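Local coordinates for foldase protein PrsA (Streptococcus pneumoniae, PDB 5TVL) that probably assists the folding of secreted proteins outside the cell after translocation, as a membrane-anchored lipoprotein of the peptidyl-prolyl cis-trans isomerase class, at residues L104-P118 with N222-I234. Residues are numbered along the deposited sequence; the frame is centred on the assembly and turned at random.
Sequences LTDEAYKKAFDEYTP and NIDDYKEKLKTVI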
ATOM      1  N   LEU A 104      15.128   5.077  13.551  1.00 55.37           N
ATOM      2  CA  LEU A 104      14.019   5.583  14.372  1.00 55.51           C
ATOM      3  C   LEU A 104      14.467   6.809  15.167  1.00 61.57           C
ATOM      4  O   LEU A 104      15.420   6.731  15.947  1.00 62.40           O
ATOM      5  CB  LEU A 104      13.502   4.524  15.356  1.00 53.52           C
ATOM      6  CG  LEU A 104      12.647   3.369  14.834  1.00 51.75           C
ATOM      7  CD1 LEU A 104      12.433   2.352  15.944  1.00 53.07           C
ATOM      8  CD2 LEU A 104      11.314   3.855  14.290  1.00 50.02           C
ATOM      9  N   THR A 105      13.787   7.932  14.943  1.00 65.99           N
ATOM     10  CA  THR A 105      13.994   9.155  15.713  1.00 68.92           C
ATOM     11  C   THR A 105      12.881   9.301  16.747  1.00 69.98           C
ATOM     12  O   THR A 105      11.884   8.571  16.716  1.00 68.34           O
ATOM     13  CB  THR A 105      14.000  10.402  14.805  1.00 69.98           C
ATOM     14  OG1 THR A 105      12.742  10.512  14.124  1.00 65.91           O
ATOM     15  CG2 THR A 105      15.125  10.317  13.780  1.00 71.76           C
ATOM     16  N   ASP A 106      13.063  10.253  17.657  1.00 70.65           N
ATOM     17  CA  ASP A 106      12.054  10.567  18.669  1.00 65.07           C
ATOM     18  C   ASP A 106      10.840  11.257  18.032  1.00 61.35           C
ATOM     19  O   ASP A 106       9.703  10.987  18.418  1.00 59.58           O
ATOM     20  CB  ASP A 106      12.658  11.423  19.791  1.00 71.00           C
ATOM     21  CG  ASP A 106      13.755  10.691  20.561  1.00 76.88           C
ATOM     22  OD1 ASP A 106      14.630  10.083  19.908  1.00 83.11           O
ATOM     23  OD2 ASP A 106      13.746  10.724  21.813  1.00 72.36           O
ATOM     24  N   GLU A 107      11.087  12.130  17.053  1.00 58.56           N
ATOM     25  CA  GLU A 107      10.014  12.761  16.262  1.00 58.89           C
ATOM     26  C   GLU A 107       9.118  11.768  15.507  1.00 59.55           C
ATOM     27  O   GLU A 107       7.913  11.996  15.381  1.00 56.98           O
ATOM     28  CB  GLU A 107      10.596  13.777  15.269  1.00 60.64           C
ATOM     29  CG  GLU A 107      10.984  15.102  15.901  1.00 65.97           C
ATOM     30  CD  GLU A 107       9.787  15.887  16.419  1.00 67.52           C
ATOM     31  OE1 GLU A 107       8.776  16.004  15.690  1.00 66.16           O
ATOM     32  OE2 GLU A 107       9.852  16.383  17.563  1.00 62.91           O
ATOM     33  N   ALA A 108       9.708  10.689  14.994  1.00 58.15           N
ATOM     34  CA  ALA A 108       8.936   9.611  14.369  1.00 58.05           C
ATOM     35  C   ALA A 108       8.018   8.953  15.397  1.00 54.19           C
ATOM     36  O   ALA A 108       6.826   8.767  15.145  1.00 52.43           O
ATOM     37  CB  ALA A 108       9.864   8.577  13.746  1.00 59.39           C
ATOM     38  N   TYR A 109       8.589   8.611  16.551  1.00 53.02           N
ATOM     39  CA  TYR A 109       7.823   8.062  17.679  1.00 52.76           C
ATOM     40  C   TYR A 109       6.756   9.029  18.190  1.00 49.14           C
ATOM     41  O   TYR A 109       5.655   8.603  18.540  1.00 50.65           O
ATOM     42  CB  TYR A 109       8.746   7.682  18.845  1.00 53.48           C
ATOM     43  CG  TYR A 109       9.252   6.254  18.838  1.00 53.52           C
ATOM     44  CD1 TYR A 109       8.381   5.184  19.061  1.00 53.13           C
ATOM     45  CD2 TYR A 109      10.609   5.970  18.658  1.00 55.22           C
ATOM     46  CE1 TYR A 109       8.842   3.874  19.081  1.00 54.88           C
ATOM     47  CE2 TYR A 109      11.079   4.664  18.675  1.00 56.29           C
ATOM     48  CZ  TYR A 109      10.194   3.619  18.889  1.00 57.54           C
ATOM     49  OH  TYR A 109      10.659   2.324  18.910  1.00 60.92           O
ATOM     50  N   LYS A 110       7.096  10.317  18.239  1.00 47.82           N
ATOM     51  CA  LYS A 110       6.194  11.363  18.739  1.00 48.50           C
ATOM     52  C   LYS A 110       4.995  11.555  17.819  1.00 49.65           C
ATOM     53  O   LYS A 110       3.856  11.634  18.281  1.00 51.70           O
ATOM     54  CB  LYS A 110       6.954  12.684  18.881  1.00 48.31           C
ATOM     55  CG  LYS A 110       6.184  13.808  19.550  1.00 48.41           C
ATOM     56  CD  LYS A 110       7.103  14.987  19.819  1.00 51.32           C
ATOM     57  CE  LYS A 110       6.341  16.179  20.372  1.00 53.62           C
ATOM     58  NZ  LYS A 110       7.175  17.410  20.374  1.00 55.52           N
ATOM     59  N   LYS A 111       5.276  11.641  16.519  1.00 53.68           N
ATOM     60  CA  LYS A 111       4.252  11.772  15.479  1.00 56.30           C
ATOM     61  C   LYS A 111       3.321  10.563  15.471  1.00 54.08           C
ATOM     62  O   LYS A 111       2.106  10.715  15.369  1.00 54.29           O
ATOM     63  CB  LYS A 111       4.921  11.947  14.108  1.00 66.23           C
ATOM     64  CG  LYS A 111       3.981  12.287  12.960  1.00 73.81           C
ATOM     65  CD  LYS A 111       4.741  12.939  11.811  1.00 83.75           C
ATOM     66  CE  LYS A 111       3.863  13.158  10.588  1.00 91.57           C
ATOM     67  NZ  LYS A 111       3.668  11.913   9.792  1.00 88.78           N
ATOM     68  N   ALA A 112       3.900   9.369  15.592  1.00 54.45           N
ATOM     69  CA  ALA A 112       3.127   8.124  15.702  1.00 53.07           C
ATOM     70  C   ALA A 112       2.285   8.085  16.982  1.00 49.42           C
ATOM     71  O   ALA A 112       1.110   7.726  16.941  1.00 49.27           O
ATOM     72  CB  ALA A 112       4.052   6.914  15.641  1.00 52.14           C
ATOM     73  N   PHE A 113       2.891   8.462  18.105  1.00 64.85           N
ATOM     74  CA  PHE A 113       2.188   8.541  19.392  1.00 66.37           C
ATOM     75  C   PHE A 113       0.999   9.506  19.341  1.00 65.92           C
ATOM     76  O   PHE A 113      -0.054   9.220  19.911  1.00 66.81           O
ATOM     77  CB  PHE A 113       3.173   8.938  20.506  1.00 69.14           C
ATOM     78  CG  PHE A 113       2.556   9.063  21.884  1.00 69.32           C
ATOM     79  CD1 PHE A 113       1.643   8.122  22.366  1.00 67.59           C
ATOM     80  CD2 PHE A 113       2.931  10.113  22.725  1.00 73.27           C
ATOM     81  CE1 PHE A 113       1.097   8.246  23.637  1.00 69.01           C
ATOM     82  CE2 PHE A 113       2.391  10.237  23.997  1.00 74.32           C
ATOM     83  CZ  PHE A 113       1.471   9.302  24.454  1.00 72.43           C
ATOM     84  N   ASP A 114       1.173  10.630  18.644  1.00 67.58           N
ATOM     85  CA  ASP A 114       0.108  11.627  18.464  1.00 66.52           C
ATOM     86  C   ASP A 114      -1.068  11.068  17.651  1.00 63.09           C
ATOM     87  O   ASP A 114      -2.224  11.189  18.060  1.00 61.70           O
ATOM     88  CB  ASP A 114       0.670  12.885  17.783  1.00 67.68           C
ATOM     89  CG  ASP A 114      -0.329  14.033  17.737  1.00 66.41           C
ATOM     90  OD1 ASP A 114      -0.793  14.464  18.813  1.00 68.02           O
ATOM     91  OD2 ASP A 114      -0.637  14.514  16.625  1.00 64.16           O
ATOM     92  N   GLU A 115      -0.755  10.451  16.512  1.00 61.97           N
ATOM     93  CA  GLU A 115      -1.768   9.944  15.574  1.00 60.06           C
ATOM     94  C   GLU A 115      -2.428   8.628  16.014  1.00 56.18           C
ATOM     95  O   GLU A 115      -3.532   8.308  15.562  1.00 49.99           O
ATOM     96  CB  GLU A 115      -1.153   9.775  14.176  1.00 62.90           C
ATOM     97  CG  GLU A 115      -0.697  11.086  13.541  1.00 66.49           C
ATOM     98  CD  GLU A 115       0.071  10.893  12.242  1.00 69.33           C
ATOM     99  OE1 GLU A 115      -0.248   9.953  11.480  1.00 65.52           O
ATOM    100  OE2 GLU A 115       0.991  11.699  11.978  1.00 68.13           O
ATOM    101  N   TYR A 116      -1.752   7.875  16.884  1.00 57.74           N
ATOM    102  CA  TYR A 116      -2.252   6.579  17.360  1.00 55.17           C
ATOM    103  C   TYR A 116      -3.422   6.733  18.331  1.00 52.35           C
ATOM    104  O   TYR A 116      -3.406   7.605  19.196  1.00 51.73           O
ATOM    105  CB  TYR A 116      -1.120   5.795  18.030  1.00 58.45           C
ATOM    106  CG  TYR A 116      -1.523   4.471  18.650  1.00 60.35           C
ATOM    107  CD1 TYR A 116      -1.615   3.312  17.880  1.00 58.52           C
ATOM    108  CD2 TYR A 116      -1.793   4.375  20.016  1.00 64.13           C
ATOM    109  CE1 TYR A 116      -1.974   2.097  18.452  1.00 59.60           C
ATOM    110  CE2 TYR A 116      -2.152   3.169  20.595  1.00 62.12           C
ATOM    111  CZ  TYR A 116      -2.242   2.034  19.812  1.00 60.51           C
ATOM    112  OH  TYR A 116      -2.598   0.843  20.396  1.00 60.88           O
ATOM    113  N   THR A 117      -4.418   5.860  18.176  1.00 49.60           N
ATOM    114  CA  THR A 117      -5.583   5.775  19.057  1.00 49.81           C
ATOM    115  C   THR A 117      -5.587   4.363  19.656  1.00 51.19           C
ATOM    116  O   THR A 117      -5.477   3.387  18.911  1.00 48.98           O
ATOM    117  CB  THR A 117      -6.893   6.010  18.278  1.00 47.55           C
ATOM    118  OG1 THR A 117      -6.750   7.155  17.429  1.00 47.00           O
ATOM    119  CG2 THR A 117      -8.068   6.233  19.218  1.00 47.90           C
ATOM    120  N   PRO A 118      -5.715   4.243  20.996  1.00 55.31           N
ATOM    121  CA  PRO A 118      -5.555   2.938  21.647  1.00 55.86           C
ATOM    122  C   PRO A 118      -6.718   1.972  21.411  1.00 54.88           C
ATOM    123  O   PRO A 118      -7.707   2.335  20.767  1.00 52.40           O
ATOM    124  CB  PRO A 118      -5.451   3.309  23.128  1.00 59.94           C
ATOM    125  CG  PRO A 118      -6.305   4.522  23.247  1.00 60.84           C
ATOM    126  CD  PRO A 118      -6.087   5.288  21.971  1.00 57.24           C
ATOM    127  N   ASN A 222       2.059   8.650  28.900  1.00 57.38           N
ATOM    128  CA  ASN A 222       3.384   8.051  28.746  1.00 60.92           C
ATOM    129  C   ASN A 222       3.463   7.242  27.444  1.00 63.01           C
ATOM    130  O   ASN A 222       2.696   6.291  27.243  1.00 59.25           O
ATOM    131  CB  ASN A 222       3.709   7.161  29.953  1.00 62.27           C
ATOM    132  CG  ASN A 222       5.174   6.748  30.016  1.00 64.21           C
ATOM    133  OD1 ASN A 222       6.011   7.232  29.253  1.00 65.06           O
ATOM    134  ND2 ASN A 222       5.489   5.847  30.939  1.00 68.68           N
ATOM    135  N   ILE A 223       4.390   7.638  26.568  1.00 61.97           N
ATOM    136  CA  ILE A 223       4.616   6.956  25.286  1.00 55.17           C
ATOM    137  C   ILE A 223       5.011   5.481  25.457  1.00 55.38           C
ATOM    138  O   ILE A 223       4.598   4.639  24.659  1.00 54.10           O
ATOM    139  CB  ILE A 223       5.668   7.698  24.412  1.00 56.31           C
ATOM    140  CG1 ILE A 223       5.666   7.150  22.976  1.00 56.59           C
ATOM    141  CG2 ILE A 223       7.070   7.610  25.015  1.00 58.79           C
ATOM    142  CD1 ILE A 223       6.388   8.029  21.978  1.00 57.46           C
ATOM    143  N   ASP A 224       5.782   5.178  26.507  1.00 55.15           N
ATOM    144  CA  ASP A 224       6.271   3.813  26.770  1.00 57.81           C
ATOM    145  C   ASP A 224       5.171   2.751  26.946  1.00 59.50           C
ATOM    146  O   ASP A 224       5.437   1.563  26.762  1.00 66.92           O
ATOM    147  CB  ASP A 224       7.226   3.790  27.980  1.00 60.54           C
ATOM    148  CG  ASP A 224       8.576   4.468  27.697  1.00 63.48           C
ATOM    149  OD1 ASP A 224       9.094   4.373  26.560  1.00 64.50           O
ATOM    150  OD2 ASP A 224       9.133   5.089  28.628  1.00 63.81           O
ATOM    151  N   ASP A 225       3.952   3.174  27.288  1.00 61.39           N
ATOM    152  CA  ASP A 225       2.788   2.274  27.333  1.00 62.73           C
ATOM    153  C   ASP A 225       2.394   1.714  25.955  1.00 61.48           C
ATOM    154  O   ASP A 225       1.787   0.643  25.881  1.00 62.65           O
ATOM    155  CB  ASP A 225       1.570   2.984  27.950  1.00 67.69           C
ATOM    156  CG  ASP A 225       1.791   3.406  29.403  1.00 72.99           C
ATOM    157  OD1 ASP A 225       2.434   2.658  30.171  1.00 78.89           O
ATOM    158  OD2 ASP A 225       1.302   4.491  29.778  1.00 70.01           O
ATOM    159  N   TYR A 226       2.717   2.443  24.881  1.00 57.45           N
ATOM    160  CA  TYR A 226       2.423   2.011  23.503  1.00 57.02           C
ATOM    161  C   TYR A 226       3.664   1.854  22.598  1.00 55.43           C
ATOM    162  O   TYR A 226       3.513   1.555  21.415  1.00 53.29           O
ATOM    163  CB  TYR A 226       1.440   2.994  22.852  1.00 54.94           C
ATOM    164  CG  TYR A 226       0.222   3.303  23.701  1.00 54.76           C
ATOM    165  CD1 TYR A 226      -0.744   2.327  23.954  1.00 55.15           C
ATOM    166  CD2 TYR A 226       0.035   4.572  24.256  1.00 53.42           C
ATOM    167  CE1 TYR A 226      -1.861   2.603  24.735  1.00 53.66           C
ATOM    168  CE2 TYR A 226      -1.077   4.857  25.038  1.00 52.77           C
ATOM    169  CZ  TYR A 226      -2.024   3.873  25.276  1.00 53.28           C
ATOM    170  OH  TYR A 226      -3.130   4.153  26.052  1.00 52.40           O
ATOM    171  N   LYS A 227       4.868   2.019  23.159  1.00 58.33           N
ATOM    172  CA  LYS A 227       6.142   2.028  22.403  1.00 63.08           C
ATOM    173  C   LYS A 227       6.269   0.894  21.379  1.00 67.69           C
ATOM    174  O   LYS A 227       6.685   1.130  20.244  1.00 66.06           O
ATOM    175  CB  LYS A 227       7.327   1.967  23.386  1.00 68.81           C
ATOM    176  CG  LYS A 227       8.733   2.075  22.792  1.00 73.17           C
ATOM    177  CD  LYS A 227       9.272   3.500  22.776  1.00 73.76           C
ATOM    178  CE  LYS A 227      10.768   3.508  22.482  1.00 75.26           C
ATOM    179  NZ  LYS A 227      11.331   4.879  22.338  1.00 71.04           N
ATOM    180  N   GLU A 228       5.903  -0.322  21.786  1.00 71.50           N
ATOM    181  CA  GLU A 228       6.038  -1.508  20.932  1.00 75.78           C
ATOM    182  C   GLU A 228       5.078  -1.511  19.742  1.00 67.07           C
ATOM    183  O   GLU A 228       5.480  -1.849  18.624  1.00 65.43           O
ATOM    184  CB  GLU A 228       5.862  -2.792  21.756  1.00 83.53           C
ATOM    185  CG  GLU A 228       6.965  -3.024  22.782  1.00 90.26           C
ATOM    186  CD  GLU A 228       8.322  -3.268  22.143  1.00 94.02           C
ATOM    187  OE1 GLU A 228       8.448  -4.226  21.349  1.00 92.25           O
ATOM    188  OE2 GLU A 228       9.264  -2.500  22.432  1.00 93.92           O
ATOM    189  N   LYS A 229       3.819  -1.146  19.981  1.00 50.51           N
ATOM    190  CA  LYS A 229       2.832  -1.026  18.900  1.00 50.58           C
ATOM    191  C   LYS A 229       3.184   0.107  17.928  1.00 49.55           C
ATOM    192  O   LYS A 229       2.958  -0.020  16.722  1.00 51.74           O
ATOM    193  CB  LYS A 229       1.419  -0.831  19.455  1.00 53.25           C
ATOM    194  CG  LYS A 229       0.843  -2.069  20.126  1.00 59.37           C
ATOM    195  CD  LYS A 229      -0.618  -1.861  20.500  1.00 69.02           C
ATOM    196  CE  LYS A 229      -1.320  -3.161  20.873  1.00 74.19           C
ATOM    197  NZ  LYS A 229      -0.912  -3.676  22.208  1.00 72.49           N
ATOM    198  N   LEU A 230       3.742   1.198  18.454  1.00 46.37           N
ATOM    199  CA  LEU A 230       4.219   2.308  17.619  1.00 46.48           C
ATOM    200  C   LEU A 230       5.490   1.948  16.849  1.00 44.25           C
ATOM    201  O   LEU A 230       5.686   2.406  15.726  1.00 42.86           O
ATOM    202  CB  LEU A 230       4.465   3.560  18.464  1.00 48.17           C
ATOM    203  CG  LEU A 230       3.238   4.138  19.173  1.00 51.94           C
ATOM    204  CD1 LEU A 230       3.657   5.254  20.120  1.00 57.28           C
ATOM    205  CD2 LEU A 230       2.200   4.630  18.174  1.00 51.89           C
ATOM    206  N   LYS A 231       6.354   1.141  17.464  1.00 46.42           N
ATOM    207  CA  LYS A 231       7.562   0.637  16.809  1.00 48.10           C
ATOM    208  C   LYS A 231       7.224  -0.234  15.592  1.00 48.58           C
ATOM    209  O   LYS A 231       7.836  -0.069  14.539  1.00 42.68           O
ATOM    210  CB  LYS A 231       8.432  -0.140  17.809  1.00 53.10           C
ATOM    211  CG  LYS A 231       9.779  -0.612  17.278  1.00 58.80           C
ATOM    212  CD  LYS A 231      10.696  -1.025  18.422  1.00 70.83           C
ATOM    213  CE  LYS A 231      11.927  -1.779  17.946  1.00 79.10           C
ATOM    214  NZ  LYS A 231      11.671  -3.241  17.835  1.00 86.10           N
ATOM    215  N   THR A 232       6.247  -1.134  15.733  1.00 50.59           N
ATOM    216  CA  THR A 232       5.877  -2.058  14.645  1.00 53.60           C
ATOM    217  C   THR A 232       5.253  -1.357  13.434  1.00 53.17           C
ATOM    218  O   THR A 232       5.540  -1.735  12.295  1.00 50.22           O
ATOM    219  CB  THR A 232       4.914  -3.173  15.115  1.00 56.30           C
ATOM    220  OG1 THR A 232       3.759  -2.593  15.731  1.00 66.81           O
ATOM    221  CG2 THR A 232       5.604  -4.113  16.096  1.00 59.18           C
ATOM    222  N   VAL A 233       4.408  -0.355  13.677  1.00 54.56           N
ATOM    223  CA  VAL A 233       3.742   0.377  12.580  1.00 62.48           C
ATOM    224  C   VAL A 233       4.707   1.256  11.776  1.00 59.72           C
ATOM    225  O   VAL A 233       4.533   1.410  10.565  1.00 63.46           O
ATOM    226  CB  VAL A 233       2.518   1.218  13.043  1.00 73.01           C
ATOM    227  CG1 VAL A 233       1.462   0.320  13.682  1.00 79.70           C
ATOM    228  CG2 VAL A 233       2.904   2.363  13.976  1.00 72.76           C
ATOM    229  N   ILE A 234       5.711   1.823  12.446  1.00 53.18           N
ATOM    230  CA  ILE A 234       6.771   2.584  11.767  1.00 50.28           C
ATOM    231  C   ILE A 234       7.683   1.651  10.954  1.00 51.02           C
ATOM    232  O   ILE A 234       8.109   2.011   9.849  1.00 53.65           O
ATOM    233  CB  ILE A 234       7.603   3.436  12.764  1.00 47.55           C
ATOM    234  CG1 ILE A 234       6.714   4.504  13.413  1.00 47.94           C
ATOM    235  CG2 ILE A 234       8.789   4.111  12.070  1.00 47.35           C
ATOM    236  CD1 ILE A 234       7.293   5.120  14.668  1.00 49.97           C
TER
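Y109 and K227 meet ring face to ammonium: NZ of K227 stands 3.8 Å from the centroid of the Y109 ring and 17° off its normal, a cation-pi contact. The lysine chain is bent at chi2; the two side chains cross at about a right angle, and CE lies over the same face. At the far end of that ring, Y109 OH rests against the aliphatic stem of K231, 3.4 Å from CD, while the K231 ammonium goes on to a salt bridge with E101. F113 is covered differently. With CG anti to the backbone N, its ring lies under the backbone of I223, whose CA sits 4.0 Å above the ring centre as a CH-pi donor. F113 CE1 then points at the edge of the Y226 ring, and Y116 CE2 lies over a face of that ring, 3.7 Å from Y226 CD1; the two tyrosine planes, inclined at 47°, form neither a stack nor a T. L230 enters between these groups, CD1 against F113 CB and CD2 3.5 Å from Y116 CB. Farther along, I234 presents CD1 to A112 CB and CG2 to L104 CD2. The axes of helices 106-115 and 227-234 pass 9.8 Å apart at 107°; the first leads into strand 120-127, and helix 227-239, which includes the second, follows strand 207-216. The two segments share no hydrogen bond or salt bridge; the charged end of K227 meets a ring face instead. This apolar and aromatic chemistry is consistent with a joint held mainly by the fit of side chains where the chain enters and leaves the four-stranded sheet.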